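Local structure of GH127 beta-L-arabinofuranoside (Geobacillus stearothermophilus, 4QK0) at residues D434-H439 / T448-R453; V469-S474 / L483-P488. The protein probably hydrolyses beta-L-arabinofuranosides, releasing L-arabinose. All coordinates share one frame; numbering follows the deposited sequence.

How the interactions relate
Both contacts lie in the buried interior of the GH127 middle domain, and both join its two facing beta-sheets through apolar side chains, with no hydrogen bond across. Strands 436-438 and 479-486 run parallel as neighbours in one sheet, whereas strands 444-450 and 468-475 belong to the other. Interaction 1 is the more mixed of the two: a leucine and an isoleucine share it with a threonine methyl, close to a hairpin turn. Interaction 2 uses only leucine and valine. Their centres are 12 Å apart, and the hydrogen bond from Gly484 N to Leu436 O (2.7 Å) ties them together, while Val438 CG2 packs on Leu485 CD2 at 3.6 Å.

Interaction 1: D434-H439 / T448-R453; sequences DALFVH and TEIDGR
The torsions of Ile450 carry its outer methyl across to Leu436: CG1 stays beside the backbone N, and the chain then runs on extended (chi2 174°). That methyl comes up against the root of the leucine, Ile450 CD1 lying 4.0 Å from Leu436 CB. Both CB atoms already point toward the facing strand. Leu436 holds CG anti to its own N (chi1 -166°), which places the branch point on the side of Thr448, with Leu436 CG 4.4 Å from Thr448 CG2. Ile450 thus makes the closer contact and Thr448, two residues earlier on the same strand, a looser one. Thr448 turns its methyl to the apolar layer, while OG1 hydrogen-bonds to Gln431 OE1. Ile450 also opens a type I' turn, pinned by backbone bonds from Ile450 N to Arg453 O and from Arg453 N to Ile450 O; with Asp451 and Gly452 at its tip, it links strand 444-450 to strand 453-461. Leu436 in turn is bound through its backbone to Thr482 and Gly484. Aliphatic side chains filling the space between two facing sheets are characteristic of a beta-sandwich, here that of the middle domain.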
loop_
_atom_site.group_PDB
_atom_site.type_symbol
_atom_site.label_atom_id
_atom_site.label_comp_id
_atom_site.label_asym_id
_atom_site.label_seq_id
_atom_site.Cartn_x
_atom_site.Cartn_y
_atom_site.Cartn_z
ATOM N N ASP A 434 43.133 -0.855 24.573
ATOM C CA ASP A 434 43.523 0.371 23.892
ATOM C C ASP A 434 42.932 1.701 24.422
ATOM O O ASP A 434 43.572 2.731 24.233
ATOM C CB ASP A 434 43.124 0.303 22.409
ATOM C CG ASP A 434 43.937 -0.734 21.595
ATOM O OD1 ASP A 434 44.791 -1.471 22.172
ATOM O OD2 ASP A 434 43.709 -0.763 20.352
ATOM N N ALA A 435 41.740 1.695 25.041
ATOM C CA ALA A 435 41.011 2.936 25.326
ATOM C C ALA A 435 39.721 2.739 26.114
ATOM O O ALA A 435 39.143 1.649 26.125
ATOM C CB ALA A 435 40.690 3.619 24.010
ATOM N N LEU A 436 39.268 3.782 26.796
ATOM C CA LEU A 436 37.876 3.842 27.270
ATOM C C LEU A 436 37.063 4.719 26.271
ATOM O O LEU A 436 37.405 5.890 26.025
ATOM C CB LEU A 436 37.810 4.395 28.678
ATOM C CG LEU A 436 36.526 4.252 29.516
ATOM C CD1 LEU A 436 35.726 5.509 29.496
ATOM C CD2 LEU A 436 35.646 3.082 29.135
ATOM N N PHE A 437 36.067 4.103 25.633
ATOM C CA PHE A 437 35.212 4.758 24.597
ATOM C C PHE A 437 33.896 5.215 25.205
ATOM O O PHE A 437 33.301 4.466 25.970
ATOM C CB PHE A 437 34.912 3.824 23.428
ATOM C CG PHE A 437 36.112 3.507 22.595
ATOM C CD1 PHE A 437 36.531 4.372 21.634
ATOM C CD2 PHE A 437 36.857 2.376 22.847
ATOM C CE1 PHE A 437 37.656 4.106 20.897
ATOM C CE2 PHE A 437 37.984 2.074 22.107
ATOM C CZ PHE A 437 38.397 2.954 21.133
ATOM N N VAL A 438 33.517 6.467 24.921
ATOM C CA VAL A 438 32.197 7.003 25.252
ATOM C C VAL A 438 31.356 7.015 23.957
ATOM O O VAL A 438 31.663 7.761 23.015
ATOM C CB VAL A 438 32.301 8.412 25.830
ATOM C CG1 VAL A 438 30.951 8.880 26.345
ATOM C CG2 VAL A 438 33.276 8.400 26.999
ATOM N N HIS A 439 30.347 6.144 23.900
ATOM C CA HIS A 439 29.464 6.067 22.731
ATOM C C HIS A 439 28.269 7.017 22.842
ATOM O O HIS A 439 27.952 7.729 21.890
ATOM C CB HIS A 439 28.865 4.696 22.581
ATOM C CG HIS A 439 29.856 3.627 22.364
ATOM N ND1 HIS A 439 30.980 3.803 21.588
ATOM C CD2 HIS A 439 29.900 2.361 22.826
ATOM C CE1 HIS A 439 31.673 2.687 21.585
ATOM N NE2 HIS A 439 31.029 1.791 22.315
ATOM N N THR A 448 35.814 1.701 36.276
ATOM C CA THR A 448 36.382 0.726 35.353
ATOM C C THR A 448 37.869 0.571 35.649
ATOM O O THR A 448 38.396 1.216 36.543
ATOM C CB THR A 448 36.091 1.173 33.899
ATOM O OG1 THR A 448 36.567 0.214 32.936
ATOM C CG2 THR A 448 36.695 2.515 33.599
ATOM N N GLU A 449 38.543 -0.262 34.871
ATOM C CA GLU A 449 39.971 -0.493 35.030
ATOM C C GLU A 449 40.670 -0.258 33.711
ATOM O O GLU A 449 40.284 -0.813 32.668
ATOM C CB GLU A 449 40.218 -1.919 35.497
ATOM C CG GLU A 449 39.642 -2.192 36.877
ATOM C CD GLU A 449 40.710 -2.461 37.919
ATOM O OE1 GLU A 449 41.725 -3.138 37.594
ATOM O OE2 GLU A 449 40.532 -1.996 39.066
ATOM N N ILE A 450 41.644 0.638 33.734
ATOM C CA ILE A 450 42.409 0.967 32.536
ATOM C C ILE A 450 43.879 0.743 32.937
ATOM O O ILE A 450 44.338 1.249 33.988
ATOM C CB ILE A 450 42.122 2.410 32.007
ATOM C CG1 ILE A 450 40.628 2.770 32.130
ATOM C CG2 ILE A 450 42.520 2.548 30.534
ATOM C CD1 ILE A 450 40.270 4.206 31.782
ATOM N N ASP A 451 44.587 -0.065 32.133
ATOM C CA ASP A 451 46.005 -0.379 32.380
ATOM C C ASP A 451 46.177 -0.832 33.852
ATOM O O ASP A 451 47.048 -0.347 34.589
ATOM C CB ASP A 451 46.895 0.840 32.009
ATOM C CG ASP A 451 48.192 0.445 31.299
ATOM O OD1 ASP A 451 48.134 -0.418 30.403
ATOM O OD2 ASP A 451 49.271 1.007 31.614
ATOM N N GLY A 452 45.298 -1.763 34.251
ATOM C CA GLY A 452 45.284 -2.371 35.584
ATOM C C GLY A 452 44.963 -1.438 36.728
ATOM O O GLY A 452 45.076 -1.805 37.885
ATOM N N ARG A 453 44.523 -0.235 36.409
ATOM C CA ARG A 453 44.284 0.772 37.422
ATOM C C ARG A 453 42.819 1.203 37.447
ATOM O O ARG A 453 42.163 1.353 36.392
ATOM C CB ARG A 453 45.152 1.969 37.083
ATOM C CG ARG A 453 45.062 3.184 38.009
ATOM C CD ARG A 453 45.204 4.422 37.167
ATOM N NE ARG A 453 46.096 3.999 36.089
ATOM C CZ ARG A 453 46.011 4.399 34.842
ATOM N NH1 ARG A 453 46.847 3.924 33.910
ATOM N NH2 ARG A 453 45.085 5.279 34.549
#

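Interaction 2: V469-S474 / L483-P488; sequences VRLTVS and LGLRIP
Leu471 and Leu485 reach toward each other from opposing strands and meet tip to tip, with Leu471 CD1 3.8 Å from Leu485 CD2. In both, CG lies beside the backbone N and anti to the carbonyl carbon; in Leu471 the second torsion (chi2 169°) then extends CD1 directly away from CA, so that it projects toward the facing strand. The hollow it enters is bounded by two leucines, since the same methyl also lies 4.3 Å from Leu483 CD2. Leu483 CD2 lies between Leu471 and Val473, coming within 4.2 Å of Val473 CG2. The contacts therefore follow a zigzag, Leu485-Leu471-Leu483-Val473, with the methyls meeting at their ends. This is the face-to-face packing of a beta-sandwich, in which residues 469-474 and 483-486 sit in different sheets, their axes 11.7 Å apart at closest approach and nearly antiparallel at 168°. Alternation along each strand brings Leu471 and Val473 to the inner face, as it does Leu483 and Leu485. Val526 of strand 524-529 packs beside Leu471, and Ile457 of strand 453-461 against Leu483. Leu485 also touches Ile516, Leu528 and Tyr441.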
loop_
_atom_site.group_PDB
_atom_site.type_symbol
_atom_site.label_atom_id
_atom_site.label_comp_id
_atom_site.label_asym_id
_atom_site.label_seq_id
_atom_site.Cartn_x
_atom_site.Cartn_y
_atom_site.Cartn_z
ATOM N N VAL A 469 28.445 18.672 27.388
ATOM C CA VAL A 469 28.766 17.516 28.218
ATOM C C VAL A 469 30.015 17.774 29.052
ATOM O O VAL A 469 31.057 18.219 28.538
ATOM C CB VAL A 469 29.037 16.255 27.375
ATOM C CG1 VAL A 469 29.251 15.068 28.275
ATOM C CG2 VAL A 469 27.880 15.974 26.412
ATOM N N ARG A 470 29.905 17.487 30.340
ATOM C CA ARG A 470 31.028 17.632 31.270
ATOM C C ARG A 470 31.453 16.250 31.773
ATOM O O ARG A 470 30.672 15.539 32.382
ATOM C CB ARG A 470 30.571 18.516 32.419
ATOM C CG ARG A 470 31.723 18.929 33.282
ATOM C CD ARG A 470 31.286 19.508 34.664
ATOM N NE ARG A 470 31.257 20.956 34.547
ATOM C CZ ARG A 470 30.636 21.784 35.386
ATOM N NH1 ARG A 470 29.974 21.342 36.456
ATOM N NH2 ARG A 470 30.688 23.085 35.139
ATOM N N LEU A 471 32.673 15.858 31.431
ATOM C CA LEU A 471 33.270 14.588 31.870
ATOM C C LEU A 471 34.352 14.852 32.904
ATOM O O LEU A 471 35.298 15.587 32.645
ATOM C CB LEU A 471 33.966 13.875 30.721
ATOM C CG LEU A 471 33.120 13.364 29.598
ATOM C CD1 LEU A 471 34.004 12.941 28.447
ATOM C CD2 LEU A 471 32.349 12.163 30.060
ATOM N N THR A 472 34.193 14.251 34.054
ATOM C CA THR A 472 35.182 14.308 35.099
ATOM C C THR A 472 35.878 12.970 35.146
ATOM O O THR A 472 35.244 11.922 35.200
ATOM C CB THR A 472 34.562 14.627 36.459
ATOM O OG1 THR A 472 33.804 15.827 36.332
ATOM C CG2 THR A 472 35.658 14.884 37.481
ATOM N N VAL A 473 37.193 13.024 35.022
ATOM C CA VAL A 473 37.999 11.836 34.941
ATOM C C VAL A 473 38.835 11.764 36.199
ATOM O O VAL A 473 39.718 12.604 36.399
ATOM C CB VAL A 473 38.915 11.865 33.687
ATOM C CG1 VAL A 473 39.749 10.589 33.602
ATOM C CG2 VAL A 473 38.074 12.020 32.418
ATOM N N SER A 474 38.633 10.720 36.993
ATOM C CA SER A 474 39.393 10.542 38.228
ATOM C C SER A 474 40.055 9.195 38.377
ATOM O O SER A 474 39.449 8.264 38.835
ATOM C CB SER A 474 38.452 10.747 39.376
ATOM O OG SER A 474 37.892 12.012 39.186
ATOM N N LEU A 483 41.122 8.212 26.084
ATOM C CA LEU A 483 39.673 8.377 26.145
ATOM C C LEU A 483 39.187 8.589 24.731
ATOM O O LEU A 483 39.676 9.509 24.044
ATOM C CB LEU A 483 39.330 9.626 26.925
ATOM C CG LEU A 483 38.185 9.488 27.864
ATOM C CD1 LEU A 483 38.652 8.545 28.983
ATOM C CD2 LEU A 483 37.791 10.855 28.391
ATOM N N GLY A 484 38.298 7.709 24.271
ATOM C CA GLY A 484 37.743 7.824 22.894
ATOM C C GLY A 484 36.341 8.415 22.933
ATOM O O GLY A 484 35.467 7.829 23.519
ATOM N N LEU A 485 36.164 9.600 22.392
ATOM C CA LEU A 485 34.874 10.297 22.449
ATOM C C LEU A 485 34.181 10.395 21.076
ATOM O O LEU A 485 34.750 10.963 20.176
ATOM C CB LEU A 485 35.079 11.694 23.004
ATOM C CG LEU A 485 35.881 11.725 24.314
ATOM C CD1 LEU A 485 36.110 13.153 24.738
ATOM C CD2 LEU A 485 35.191 10.998 25.419
ATOM N N ARG A 486 32.982 9.824 20.930
ATOM C CA ARG A 486 32.275 9.908 19.654
ATOM C C ARG A 486 31.912 11.337 19.335
ATOM O O ARG A 486 31.388 12.080 20.159
ATOM C CB ARG A 486 30.996 9.095 19.641
ATOM C CG ARG A 486 30.188 9.316 18.337
ATOM C CD ARG A 486 29.028 8.376 18.223
ATOM N NE ARG A 486 28.079 8.617 19.297
ATOM C CZ ARG A 486 26.950 9.324 19.208
ATOM N NH1 ARG A 486 26.540 9.887 18.060
ATOM N NH2 ARG A 486 26.231 9.448 20.287
ATOM N N ILE A 487 32.241 11.736 18.127
ATOM C CA ILE A 487 31.812 13.034 17.629
ATOM C C ILE A 487 30.559 12.739 16.758
ATOM O O ILE A 487 30.691 12.132 15.673
ATOM C CB ILE A 487 32.929 13.731 16.830
ATOM C CG1 ILE A 487 34.213 13.812 17.661
ATOM C CG2 ILE A 487 32.494 15.139 16.439
ATOM C CD1 ILE A 487 34.063 14.451 19.036
ATOM N N PRO A 488 29.359 13.091 17.252
ATOM C CA PRO A 488 28.131 12.632 16.549
ATOM C C PRO A 488 28.049 13.132 15.137
ATOM O O PRO A 488 28.378 14.291 14.858
ATOM C CB PRO A 488 27.006 13.249 17.363
ATOM C CG PRO A 488 27.618 13.414 18.742
ATOM C CD PRO A 488 29.016 13.858 18.453
#